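PDB 3B5E: Mll8374 protein from Mesorhizobium loti, which probably hydrolyses carboxylic ester bonds, as a serine carboxylesterase of the alpha/beta-hydrolase fold. Local coordinates for residues L16-R21 against T92-A97; R73-I78 against A122-S127; L162-A167 against D203-I208. One frame throughout, in Å; residues are numbered along the deposited sequence.

Interaction 1 of 3, residues L16-R21 against T92-A97; sequences LAFPYR and TAAFAA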
loop_
_atom_site.group_PDB
_atom_site.type_symbol
_atom_site.label_atom_id
_atom_site.label_comp_id
_atom_site.label_asym_id
_atom_site.label_seq_id
_atom_site.Cartn_x
_atom_site.Cartn_y
_atom_site.Cartn_z
ATOM N N LEU A 16 -4.052 4.081 18.387
ATOM C CA LEU A 16 -3.560 2.788 17.900
ATOM C C LEU A 16 -2.076 2.935 17.517
ATOM O O LEU A 16 -1.505 4.003 17.661
ATOM C CB LEU A 16 -4.432 2.272 16.736
ATOM C CG LEU A 16 -5.911 2.043 17.051
ATOM C CD1 LEU A 16 -6.677 1.412 15.866
ATOM C CD2 LEU A 16 -6.053 1.201 18.303
ATOM N N ALA A 17 -1.458 1.866 17.042
ATOM C CA ALA A 17 -0.005 1.848 16.811
ATOM C C ALA A 17 0.458 2.850 15.753
ATOM O O ALA A 17 1.568 3.352 15.837
ATOM C CB ALA A 17 0.453 0.430 16.445
ATOM N N PHE A 18 -0.399 3.122 14.763
ATOM C CA PHE A 18 -0.125 4.087 13.694
ATOM C C PHE A 18 -1.179 5.171 13.728
ATOM O O PHE A 18 -2.348 4.867 13.918
ATOM C CB PHE A 18 -0.160 3.396 12.303
ATOM C CG PHE A 18 1.021 2.514 12.044
ATOM C CD1 PHE A 18 1.174 1.315 12.737
ATOM C CD2 PHE A 18 2.003 2.887 11.141
ATOM C CE1 PHE A 18 2.282 0.511 12.507
ATOM C CE2 PHE A 18 3.091 2.079 10.905
ATOM C CZ PHE A 18 3.241 0.908 11.604
ATOM N N PRO A 19 -0.781 6.444 13.540
ATOM C CA PRO A 19 -1.847 7.435 13.402
ATOM C C PRO A 19 -2.628 7.220 12.098
ATOM O O PRO A 19 -2.069 6.735 11.117
ATOM C CB PRO A 19 -1.109 8.778 13.385
ATOM C CG PRO A 19 0.282 8.479 13.749
ATOM C CD PRO A 19 0.546 7.060 13.412
ATOM N N TYR A 20 -3.916 7.533 12.118
ATOM C CA TYR A 20 -4.774 7.357 10.950
ATOM C C TYR A 20 -6.005 8.215 10.986
ATOM O O TYR A 20 -6.447 8.640 12.051
ATOM C CB TYR A 20 -5.159 5.882 10.721
ATOM C CG TYR A 20 -6.119 5.346 11.746
ATOM C CD1 TYR A 20 -5.696 5.061 13.046
ATOM C CD2 TYR A 20 -7.464 5.189 11.432
ATOM C CE1 TYR A 20 -6.597 4.591 14.008
ATOM C CE2 TYR A 20 -8.367 4.732 12.364
ATOM C CZ TYR A 20 -7.946 4.436 13.649
ATOM O OH TYR A 20 -8.902 3.988 14.548
ATOM N N ARG A 21 -6.567 8.443 9.799
ATOM C CA ARG A 21 -7.868 9.058 9.643
ATOM C C ARG A 21 -8.798 8.006 9.022
ATOM O O ARG A 21 -8.366 7.189 8.173
ATOM C CB ARG A 21 -7.784 10.255 8.712
ATOM C CG ARG A 21 -6.940 11.368 9.231
ATOM C CD ARG A 21 -6.859 12.458 8.186
ATOM N NE ARG A 21 -5.927 13.505 8.609
ATOM C CZ ARG A 21 -6.228 14.569 9.351
ATOM N NH1 ARG A 21 -7.460 14.820 9.773
ATOM N NH2 ARG A 21 -5.265 15.416 9.666
ATOM N N THR A 92 6.630 -3.443 9.590
ATOM C CA THR A 92 5.677 -4.333 8.954
ATOM C C THR A 92 4.926 -5.159 10.030
ATOM O O THR A 92 3.711 -5.350 9.931
ATOM C CB THR A 92 6.360 -5.207 7.863
ATOM O OG1 THR A 92 7.090 -4.371 6.946
ATOM C CG2 THR A 92 5.353 -6.020 7.088
ATOM N N ALA A 93 5.639 -5.613 11.066
ATOM C CA ALA A 93 5.031 -6.329 12.200
ATOM C C ALA A 93 4.044 -5.431 12.938
ATOM O O ALA A 93 2.924 -5.851 13.283
ATOM C CB ALA A 93 6.109 -6.840 13.163
ATOM N N ALA A 94 4.469 -4.200 13.209
ATOM C CA ALA A 94 3.611 -3.221 13.853
ATOM C C ALA A 94 2.371 -2.959 13.011
ATOM O O ALA A 94 1.253 -2.936 13.542
ATOM C CB ALA A 94 4.373 -1.938 14.139
ATOM N N PHE A 95 2.547 -2.791 11.702
ATOM C CA PHE A 95 1.404 -2.497 10.830
ATOM C C PHE A 95 0.384 -3.649 10.716
ATOM O O PHE A 95 -0.839 -3.398 10.656
ATOM C CB PHE A 95 1.872 -2.044 9.462
ATOM C CG PHE A 95 0.785 -1.407 8.647
ATOM C CD1 PHE A 95 0.432 -0.075 8.856
ATOM C CD2 PHE A 95 0.083 -2.157 7.710
ATOM C CE1 PHE A 95 -0.582 0.519 8.112
ATOM C CE2 PHE A 95 -0.931 -1.579 6.958
ATOM C CZ PHE A 95 -1.276 -0.239 7.173
ATOM N N ALA A 96 0.899 -4.877 10.690
ATOM C CA ALA A 96 0.096 -6.091 10.676
ATOM C C ALA A 96 -0.847 -6.095 11.889
ATOM O O ALA A 96 -2.075 -6.242 11.739
ATOM C CB ALA A 96 1.005 -7.335 10.666
ATOM N N ALA A 97 -0.263 -5.868 13.072
ATOM C CA ALA A 97 -1.024 -5.775 14.333
ATOM C C ALA A 97 -2.059 -4.644 14.247
ATOM O O ALA A 97 -3.222 -4.841 14.595
ATOM C CB ALA A 97 -0.092 -5.564 15.502
#

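Interaction 2 of 3, residues R73-I78 against A122-S127; sequences RWFERI and ANLVSS. With SO4 (sulfate ion), chain C; EDO (1,2-ethanediol), chain I.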
loop_
_atom_site.group_PDB
_atom_site.type_symbol
_atom_site.label_atom_id
_atom_site.label_comp_id
_atom_site.label_asym_id
_atom_site.label_seq_id
_atom_site.Cartn_x
_atom_site.Cartn_y
_atom_site.Cartn_z
ATOM N N ARG A 73 7.634 8.507 6.725
ATOM C CA ARG A 73 7.947 7.332 5.945
ATOM C C ARG A 73 7.679 6.092 6.775
ATOM O O ARG A 73 7.485 6.178 7.979
ATOM C CB ARG A 73 9.402 7.374 5.456
ATOM C CG ARG A 73 10.489 7.538 6.561
ATOM C CD ARG A 73 11.900 7.589 5.959
ATOM N NE ARG A 73 12.116 6.399 5.136
ATOM C CZ ARG A 73 12.164 6.352 3.816
ATOM N NH1 ARG A 73 12.151 7.459 3.081
ATOM N NH2 ARG A 73 12.301 5.169 3.221
ATOM N N TRP A 74 7.696 4.947 6.096
ATOM C CA TRP A 74 7.230 3.671 6.639
ATOM C C TRP A 74 8.333 2.815 7.260
ATOM O O TRP A 74 8.072 1.990 8.113
ATOM C CB TRP A 74 6.492 2.909 5.524
ATOM C CG TRP A 74 5.209 3.651 5.168
ATOM C CD1 TRP A 74 5.007 4.490 4.122
ATOM C CD2 TRP A 74 3.985 3.638 5.916
ATOM N NE1 TRP A 74 3.751 5.023 4.177
ATOM C CE2 TRP A 74 3.097 4.517 5.267
ATOM C CE3 TRP A 74 3.568 2.995 7.088
ATOM C CZ2 TRP A 74 1.820 4.727 5.719
ATOM C CZ3 TRP A 74 2.305 3.211 7.529
ATOM C CH2 TRP A 74 1.446 4.079 6.854
ATOM N N PHE A 75 9.558 2.995 6.792
ATOM C CA PHE A 75 10.719 2.296 7.351
ATOM C C PHE A 75 11.987 3.029 6.942
ATOM O O PHE A 75 11.990 3.765 5.971
ATOM C CB PHE A 75 10.757 0.800 6.956
ATOM C CG PHE A 75 10.496 0.528 5.503
ATOM C CD1 PHE A 75 11.500 0.712 4.537
ATOM C CD2 PHE A 75 9.257 0.047 5.079
ATOM C CE1 PHE A 75 11.272 0.427 3.207
ATOM C CE2 PHE A 75 9.008 -0.194 3.741
ATOM C CZ PHE A 75 10.030 -0.013 2.789
ATOM N N GLU A 76 13.060 2.808 7.677
ATOM C CA GLU A 76 14.277 3.583 7.491
ATOM C C GLU A 76 14.959 3.241 6.179
ATOM O O GLU A 76 14.970 2.087 5.727
ATOM C CB GLU A 76 15.239 3.349 8.659
ATOM C CG GLU A 76 14.663 3.717 10.012
ATOM C CD GLU A 76 14.648 5.228 10.320
ATOM O OE1 GLU A 76 14.983 6.053 9.431
ATOM O OE2 GLU A 76 14.283 5.581 11.479
ATOM N N ARG A 77 15.522 4.270 5.560
ATOM C CA ARG A 77 16.326 4.113 4.375
ATOM C C ARG A 77 17.821 4.295 4.683
ATOM O O ARG A 77 18.209 5.175 5.449
ATOM C CB ARG A 77 15.885 5.119 3.330
ATOM C CG ARG A 77 16.585 4.916 2.022
ATOM C CD ARG A 77 15.990 5.731 0.968
ATOM N NE ARG A 77 16.160 7.135 1.250
ATOM C CZ ARG A 77 16.009 8.097 0.353
ATOM N NH1 ARG A 77 15.695 7.821 -0.908
ATOM N NH2 ARG A 77 16.184 9.355 0.721
ATOM N N ILE A 78 18.658 3.442 4.087
ATOM C CA ILE A 78 20.102 3.574 4.199
ATOM C C ILE A 78 20.618 4.567 3.125
ATOM O O ILE A 78 21.366 5.491 3.428
ATOM C CB ILE A 78 20.817 2.203 4.043
ATOM C CG1 ILE A 78 20.373 1.217 5.132
ATOM C CG2 ILE A 78 22.307 2.372 4.134
ATOM C CD1 ILE A 78 20.765 -0.246 4.814
ATOM N N ALA A 122 3.884 1.472 -0.925
ATOM C CA ALA A 122 3.701 0.226 -1.714
ATOM C C ALA A 122 4.674 -0.829 -1.208
ATOM O O ALA A 122 4.330 -2.016 -1.181
ATOM C CB ALA A 122 3.908 0.454 -3.223
ATOM N N ASN A 123 5.872 -0.405 -0.812
ATOM C CA ASN A 123 6.905 -1.346 -0.414
ATOM C C ASN A 123 6.667 -1.873 1.005
ATOM O O ASN A 123 7.084 -2.965 1.343
ATOM C CB ASN A 123 8.298 -0.729 -0.620
ATOM C CG ASN A 123 8.496 -0.249 -2.065
ATOM O OD1 ASN A 123 7.935 -0.851 -2.996
ATOM N ND2 ASN A 123 9.241 0.838 -2.250
ATOM N N LEU A 124 5.983 -1.085 1.835
ATOM C CA LEU A 124 5.420 -1.599 3.097
ATOM C C LEU A 124 4.378 -2.667 2.791
ATOM O O LEU A 124 4.430 -3.737 3.361
ATOM C CB LEU A 124 4.779 -0.454 3.927
ATOM C CG LEU A 124 4.452 -0.689 5.426
ATOM C CD1 LEU A 124 3.243 -1.646 5.562
ATOM C CD2 LEU A 124 5.706 -1.217 6.207
ATOM N N VAL A 125 3.438 -2.382 1.889
ATOM C CA VAL A 125 2.398 -3.375 1.539
ATOM C C VAL A 125 2.983 -4.706 1.018
ATOM O O VAL A 125 2.579 -5.771 1.466
ATOM C CB VAL A 125 1.383 -2.828 0.538
ATOM C CG1 VAL A 125 0.378 -3.942 0.112
ATOM C CG2 VAL A 125 0.616 -1.584 1.124
ATOM N N SER A 126 3.935 -4.651 0.079
ATOM C CA SER A 126 4.503 -5.889 -0.475
ATOM C C SER A 126 5.255 -6.650 0.621
ATOM O O SER A 126 5.178 -7.872 0.712
ATOM C CB SER A 126 5.420 -5.586 -1.670
ATOM O OG SER A 126 6.569 -4.862 -1.263
ATOM N N SER A 127 5.966 -5.930 1.475
ATOM C CA SER A 127 6.649 -6.561 2.619
ATOM C C SER A 127 5.678 -7.234 3.593
ATOM O O SER A 127 5.970 -8.294 4.131
ATOM C CB SER A 127 7.474 -5.508 3.371
ATOM O OG SER A 127 8.500 -5.070 2.531
HETATM S S SO4 C . 11.898 6.046 -0.640
HETATM O O1 SO4 C . 11.434 4.876 0.061
HETATM O O2 SO4 C . 11.921 7.247 0.172
HETATM O O3 SO4 C . 11.002 6.375 -1.676
HETATM O O4 SO4 C . 13.263 5.826 -1.096
HETATM C C1 EDO I . 11.008 3.488 -3.617
HETATM O O1 EDO I . 10.147 4.206 -2.751
HETATM C C2 EDO I . 10.322 3.254 -4.956
HETATM O O2 EDO I . 9.408 2.135 -4.971
#

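Interaction 3 of 3, residues L162-A167 against D203-I208; sequences LIIAGA and DPDAAI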
loop_
_atom_site.group_PDB
_atom_site.type_symbol
_atom_site.label_atom_id
_atom_site.label_comp_id
_atom_site.label_asym_id
_atom_site.label_seq_id
_atom_site.Cartn_x
_atom_site.Cartn_y
_atom_site.Cartn_z
ATOM N N LEU A 162 -2.006 -5.684 -8.088
ATOM C CA LEU A 162 -1.852 -4.791 -9.204
ATOM C C LEU A 162 -0.553 -3.992 -8.956
ATOM O O LEU A 162 -0.321 -3.533 -7.837
ATOM C CB LEU A 162 -3.061 -3.847 -9.304
ATOM C CG LEU A 162 -2.957 -2.684 -10.261
ATOM C CD1 LEU A 162 -3.014 -3.108 -11.760
ATOM C CD2 LEU A 162 -4.059 -1.682 -9.917
ATOM N N ILE A 163 0.272 -3.843 -10.007
ATOM C CA ILE A 163 1.475 -3.007 -10.005
ATOM C C ILE A 163 1.338 -2.000 -11.129
ATOM O O ILE A 163 0.954 -2.378 -12.273
ATOM C CB ILE A 163 2.771 -3.868 -10.192
ATOM C CG1 ILE A 163 2.990 -4.775 -8.976
ATOM C CG2 ILE A 163 3.980 -2.965 -10.506
ATOM C CD1 ILE A 163 4.026 -5.869 -9.223
ATOM N N ILE A 164 1.563 -0.713 -10.830
ATOM C CA ILE A 164 1.625 0.289 -11.882
ATOM C C ILE A 164 2.965 0.991 -11.864
ATOM O O ILE A 164 3.300 1.689 -10.896
ATOM C CB ILE A 164 0.533 1.327 -11.766
ATOM C CG1 ILE A 164 -0.829 0.666 -11.568
ATOM C CG2 ILE A 164 0.553 2.253 -13.041
ATOM C CD1 ILE A 164 -1.993 1.652 -11.612
ATOM N N ALA A 165 3.741 0.738 -12.921
ATOM C CA ALA A 165 5.057 1.299 -13.155
ATOM C C ALA A 165 4.931 2.494 -14.056
ATOM O O ALA A 165 4.082 2.566 -14.947
ATOM C CB ALA A 165 5.983 0.267 -13.817
ATOM N N GLY A 166 5.861 3.424 -13.882
ATOM C CA GLY A 166 5.896 4.563 -14.771
ATOM C C GLY A 166 6.984 4.415 -15.827
ATOM O O GLY A 166 8.136 4.230 -15.503
ATOM N N ALA A 167 6.633 4.556 -17.105
ATOM C CA ALA A 167 7.634 4.453 -18.226
ATOM C C ALA A 167 8.712 5.507 -18.098
ATOM O O ALA A 167 9.864 5.278 -18.470
ATOM C CB ALA A 167 6.921 4.643 -19.629
ATOM N N ASP A 203 -4.458 10.671 -12.138
ATOM C CA ASP A 203 -5.667 10.090 -12.718
ATOM C C ASP A 203 -5.502 8.808 -13.526
ATOM O O ASP A 203 -6.361 7.921 -13.427
ATOM C CB ASP A 203 -6.399 11.124 -13.578
ATOM C CG ASP A 203 -6.900 12.344 -12.761
ATOM O OD1 ASP A 203 -7.346 12.152 -11.581
ATOM O OD2 ASP A 203 -6.825 13.487 -13.333
ATOM N N PRO A 204 -4.423 8.691 -14.330
ATOM C CA PRO A 204 -4.204 7.405 -14.998
ATOM C C PRO A 204 -4.100 6.213 -14.040
ATOM O O PRO A 204 -4.566 5.122 -14.372
ATOM C CB PRO A 204 -2.866 7.600 -15.747
ATOM C CG PRO A 204 -2.731 9.075 -15.889
ATOM C CD PRO A 204 -3.366 9.666 -14.658
ATOM N N ASP A 205 -3.493 6.415 -12.879
ATOM C CA ASP A 205 -3.415 5.364 -11.867
ATOM C C ASP A 205 -4.768 5.004 -11.323
ATOM O O ASP A 205 -5.104 3.827 -11.230
ATOM C CB ASP A 205 -2.474 5.757 -10.732
ATOM C CG ASP A 205 -1.090 6.057 -11.248
ATOM O OD1 ASP A 205 -0.365 5.065 -11.421
ATOM O OD2 ASP A 205 -0.766 7.233 -11.560
ATOM N N ALA A 206 -5.569 6.021 -11.007
ATOM C CA ALA A 206 -6.931 5.810 -10.488
ATOM C C ALA A 206 -7.806 5.045 -11.471
ATOM O O ALA A 206 -8.532 4.134 -11.080
ATOM C CB ALA A 206 -7.576 7.115 -10.185
ATOM N N ALA A 207 -7.728 5.415 -12.743
ATOM C CA ALA A 207 -8.485 4.729 -13.774
ATOM C C ALA A 207 -8.152 3.231 -13.824
ATOM O O ALA A 207 -9.030 2.371 -13.909
ATOM C CB ALA A 207 -8.224 5.361 -15.119
ATOM N N ILE A 208 -6.870 2.919 -13.774
ATOM C CA ILE A 208 -6.437 1.517 -13.783
ATOM C C ILE A 208 -6.871 0.760 -12.523
ATOM O O ILE A 208 -7.384 -0.361 -12.628
ATOM C CB ILE A 208 -4.921 1.382 -13.975
ATOM C CG1 ILE A 208 -4.532 1.755 -15.429
ATOM C CG2 ILE A 208 -4.449 -0.022 -13.659
ATOM C CD1 ILE A 208 -3.016 1.935 -15.654
#

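Interaction 1 of 3, residues L16-R21 against T92-A97
Phe-18, in the loop that leads into the edge strand 20-23, meets Ala-94 and Phe-95 of helix 85-106. Its side chain leaves the backbone toward the helix, and the first torsion, which sets CG beside the backbone N (chi1 -73°), brings CE1 up to Ala-94. CE1 leads: it lies 3.6 Å from CB of Ala-94 and 3.4 Å from the backbone N of Phe-95, so the rim of the ring abuts a turn of helix where a methyl leaves room for it. Phe-95 then comes over one face. Its CD1 stands 3.8 Å above the plane of the Phe-18 ring, over the centre, in a T-shaped pair with planes at 87° and centroids 5.2 Å apart. Farther along, Tyr-20 enters the strand and directs its hydroxyl to His-106 and Arg-105 near the end of the same helix, while Phe-98 packs against the rings of Phe-18, Phe-95 and Tyr-20. No hydrogen bond joins the two segments. Adhesion here rests on dispersion and on the weak electrostatic attraction of a positive ring edge for a negative ring face, which suits a buried site where aromatic rings fill space without leaving polar groups to satisfy.

Interaction 2 of 3, residues R73-I78 against A122-S127
Phe-75 and Trp-74 press on Leu-124 of helix 120-131, and the tight part of the contact is wholly apolar or made with backbone. The rim of the Phe-75 ring butts against the helix: CE2 lies 3.7 Å from the backbone N of Leu-124, near the ring plane, and CZ is 3.9 Å from CB of Asn-123. Leu-124, its CG anti to the backbone N (chi1 -165°), lies between two aromatics: its CD2 branch meets CD2 of Phe-75 at 3.9 Å, while its CB and CG pack against CB of Trp-74. A branched leucine suits this position between two flat side chains.

The polar side carries small molecules, probably from the crystallisation liquor. Arg-73 holds the loop's shape, NE (2.8 Å) and NH2 (3.1 Å) both donating to the single carbonyl O of Phe-75 in the guanidinium plane. Its outer edge grips a sulfate twice, NH1 giving O2 a nearly straight bond of 2.9 Å (170°) and NH2 a longer one of 3.3 Å to O1. Ser-39 OG also bonds the anion. Exposed Arg-77, on the solvent side, makes no contact with 122-127; sulfate O2 lies over its guanidinium face. Replacing Arg-73 by alanine removes both donors to the Phe-75 carbonyl, which would probably lose the grip that fixes the loop, and the sulfate one of its two arginine neighbours. Asn-123 ND2 bonds O2 of ethanediol at 3.0 Å; that diol also bonds Ser-119 OG, the likely nucleophile, which suggests that Asn-123 borders the active site.

Around this loop, the Trp-74 indole donates NE1 to the carbonyl of His-37 and touches Leu-36 of strand 32-36, and Phe-75 leans on Ser-87 and Ile-88. Leu-124 likewise reaches Leu-36 and Thr-92, so helix 120-131 is wedged between the central sheet, helix 85-106 and this loop.

Interaction 3 of 3, residues L162-A167 against D203-I208
A helix packed along one face of the central sheet of an alpha/beta hydrolase is the element joined here: strand 160-166 meets the C-terminal helix 203-214 through Leu-162, Ile-164, Asp-205 and Ile-208. The two short segments run nearly antiparallel, at 157°, with axes 10.1 Å apart, a spacing that apolar side chains of this size can span. Leu-162 and Ile-164, alternate residues of the strand, point toward the helix, whereas Ile-163 between them faces helix 176-185 on the other side of the sheet.

Ile-164 and Ile-208 reach toward each other tip to tip. In Ile-164, CG1 set anti to the carbonyl carbon (chi1 -49°) and an extended chi2 carry CD1 out to the helix, where it lies 3.6 Å from CG2 of Ile-208 and 3.8 Å from its CB. The same CG2 methyl is shared with Leu-162, which crosses Ile-208 at about a right angle and touches it with CD1 at 3.9 Å. One methyl of the helix thus sits against two strand residues. Beta-branched isoleucine suits the strand, and on the helix it offers a methyl close to the backbone.

Asp-205 brings a different chemistry. Its carboxylate slants past Ile-164, OD1 3.4 Å from CG2, yet this buried charge is not left to an apolar neighbour. OD1 forms a salt bridge with Arg-143, and OD2 accepts from the backbone N of Gly-202, just before the helix. Because Arg-143 NH1 also bonds the carbonyl O of Ile-164, one guanidinium ties helix start and strand together, and its charge probably favours ionised Asp-205.

Such packing of a C-terminal helix on the late parallel strands is a hallmark of the alpha/beta-hydrolase fold, in which the loops after such a strand and before such a helix usually carry the acid and histidine of the catalytic triad, as they probably do here.

All three contacts are buried, but they differ in what fills them. Interactions 1 and 2 adjoin: Phe-18 CD2 lies 3.6 Å from Trp-74 CZ3, and Thr-92 of helix 85-106 packs on Leu-124 and Ser-127, so these two form one continuous layer in which aromatic rings dominate. Interaction 3 stands apart, its centre about 26 Å from that of interaction 1 on the opposite side of the chain's centre, and sets aliphatic packing with one charged group against the aromatic packing of the other two. Both interactions 1 and 3 reach the seven-stranded sheet. Interaction 2, nearest the chain's centre, alone borders bound sulfate and ethanediol and the probable nucleophile.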